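Local atomic coordinates of precorrin-8x Methyl Mutase (Thermus thermophilus, PDB entry 1V9C), a protein that probably acts as a precorrin-8X methylmutase, an isomerase that moves a methyl group on the corrin precursor during adenosylcobalamin biosynthesis. Residues H38-F43 with G189-V194. Residues are numbered along the deposited sequence; the frame is centred on the assembly and turned at random.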
loop_
_atom_site.group_PDB
_atom_site.type_symbol
_atom_site.label_atom_id
_atom_site.label_comp_id
_atom_site.label_asym_id
_atom_site.label_seq_id
_atom_site.Cartn_x
_atom_site.Cartn_y
_atom_site.Cartn_z
ATOM N N HIS B 38 4.372 7.397 -9.675
ATOM C CA HIS B 38 4.587 8.377 -8.634
ATOM C C HIS B 38 4.429 7.702 -7.263
ATOM O O HIS B 38 5.254 7.882 -6.374
ATOM C CB HIS B 38 3.583 9.504 -8.783
ATOM C CG HIS B 38 3.692 10.543 -7.714
ATOM N ND1 HIS B 38 2.815 10.616 -6.654
ATOM C CD2 HIS B 38 4.595 11.537 -7.528
ATOM C CE1 HIS B 38 3.173 11.609 -5.860
ATOM N NE2 HIS B 38 4.249 12.183 -6.367
ATOM N N ALA B 39 3.395 6.876 -7.129
ATOM C CA ALA B 39 3.099 6.185 -5.871
ATOM C C ALA B 39 4.129 5.144 -5.474
ATOM O O ALA B 39 4.273 4.824 -4.311
ATOM C CB ALA B 39 1.719 5.531 -5.955
ATOM N N THR B 40 4.862 4.618 -6.443
ATOM C CA THR B 40 5.849 3.598 -6.140
ATOM C C THR B 40 7.300 3.977 -6.425
ATOM O O THR B 40 8.206 3.300 -5.974
ATOM C CB THR B 40 5.560 2.342 -6.952
ATOM O OG1 THR B 40 5.667 2.664 -8.343
ATOM C CG2 THR B 40 4.149 1.829 -6.654
ATOM N N ALA B 41 7.509 5.049 -7.174
ATOM C CA ALA B 41 8.858 5.438 -7.576
ATOM C C ALA B 41 9.396 4.213 -8.327
ATOM O O ALA B 41 10.579 3.927 -8.292
ATOM C CB ALA B 41 9.729 5.733 -6.352
ATOM N N ASP B 42 8.504 3.462 -8.965
ATOM C CA ASP B 42 8.922 2.275 -9.707
ATOM C C ASP B 42 8.544 2.464 -11.154
ATOM O O ASP B 42 7.387 2.270 -11.524
ATOM C CB ASP B 42 8.238 1.014 -9.191
ATOM C CG ASP B 42 8.748 -0.244 -9.885
ATOM O OD1 ASP B 42 9.140 -0.158 -11.066
ATOM O OD2 ASP B 42 8.753 -1.320 -9.258
ATOM N N PHE B 43 9.533 2.826 -11.969
ATOM C CA PHE B 43 9.310 3.084 -13.383
ATOM C C PHE B 43 8.956 1.892 -14.266
ATOM O O PHE B 43 8.545 2.084 -15.409
ATOM C CB PHE B 43 10.508 3.844 -13.982
ATOM C CG PHE B 43 10.511 5.298 -13.643
ATOM C CD1 PHE B 43 11.061 5.746 -12.455
ATOM C CD2 PHE B 43 9.891 6.212 -14.472
ATOM C CE1 PHE B 43 10.986 7.076 -12.107
ATOM C CE2 PHE B 43 9.815 7.554 -14.123
ATOM C CZ PHE B 43 10.360 7.979 -12.947
ATOM N N GLY B 189 -0.419 -4.463 -6.179
ATOM C CA GLY B 189 -0.569 -4.149 -4.763
ATOM C C GLY B 189 -1.553 -3.035 -4.466
ATOM O O GLY B 189 -1.923 -2.279 -5.351
ATOM N N SER B 190 -1.963 -2.939 -3.205
ATOM C CA SER B 190 -2.904 -1.918 -2.747
ATOM C C SER B 190 -2.548 -0.521 -3.214
ATOM O O SER B 190 -3.393 0.234 -3.697
ATOM C CB SER B 190 -2.956 -1.925 -1.222
ATOM O OG SER B 190 -3.419 -3.167 -0.733
ATOM N N THR B 191 -1.274 -0.173 -3.087
ATOM C CA THR B 191 -0.837 1.149 -3.492
ATOM C C THR B 191 -1.101 1.437 -4.974
ATOM O O THR B 191 -1.397 2.571 -5.357
ATOM C CB THR B 191 0.658 1.348 -3.186
ATOM O OG1 THR B 191 0.867 1.256 -1.770
ATOM C CG2 THR B 191 1.103 2.698 -3.661
ATOM N N LEU B 192 -1.017 0.414 -5.815
ATOM C CA LEU B 192 -1.247 0.650 -7.230
ATOM C C LEU B 192 -2.745 0.870 -7.476
ATOM O O LEU B 192 -3.126 1.760 -8.214
ATOM C CB LEU B 192 -0.691 -0.517 -8.071
ATOM C CG LEU B 192 0.829 -0.695 -8.245
ATOM C CD1 LEU B 192 1.402 0.534 -8.945
ATOM C CD2 LEU B 192 1.524 -0.931 -6.896
ATOM N N VAL B 193 -3.599 0.078 -6.841
ATOM C CA VAL B 193 -5.037 0.279 -7.030
ATOM C C VAL B 193 -5.433 1.684 -6.559
ATOM O O VAL B 193 -6.095 2.421 -7.290
ATOM C CB VAL B 193 -5.887 -0.735 -6.232
ATOM C CG1 VAL B 193 -7.345 -0.556 -6.585
ATOM C CG2 VAL B 193 -5.467 -2.139 -6.573
ATOM N N VAL B 194 -5.030 2.049 -5.338
ATOM C CA VAL B 194 -5.360 3.374 -4.804
ATOM C C VAL B 194 -4.920 4.485 -5.787
ATOM O O VAL B 194 -5.706 5.359 -6.149
ATOM C CB VAL B 194 -4.683 3.596 -3.415
ATOM C CG1 VAL B 194 -4.864 5.041 -2.961
ATOM C CG2 VAL B 194 -5.271 2.628 -2.374
#
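Ala39 starts the contact: its CB points toward helix 190-205 and meets the methyl of Thr191, with 3.7 Å between Ala39 CB and Thr191 CG2. That methyl is swung anti to its own backbone N (chi1 -63° for OG1), which turns it to Ala39; Thr191 CG2 also lies 3.9 Å from Ala39 O. One residue on, Thr40 divides its two branches between different jobs. Thr40 CG2 faces the forked end of Leu192, equally far from both prongs at 3.8 Å from Leu192 CD1 and from Leu192 CD2, the two side chains crossing at about a right angle and Tyr45 touching both. OG1 of Thr40 turns back to its own helix and bonds to Met36 O, so the hydroxyl is satisfied while the methyl does the packing. The fold is a doubly wound alpha/beta sheet, and here the C-terminal end of helix 30-40 is laid against the first turn of helix 190-205, just after Gly189 at its N-cap. At Ala41 the chain leaves the helix with positive phi, and Asp42 then forms a salt bridge with Lys187 and caps Glu44 N. The second subunit comes close here, its Thr191 packing on Thr191 and its Phe163 on Phe43.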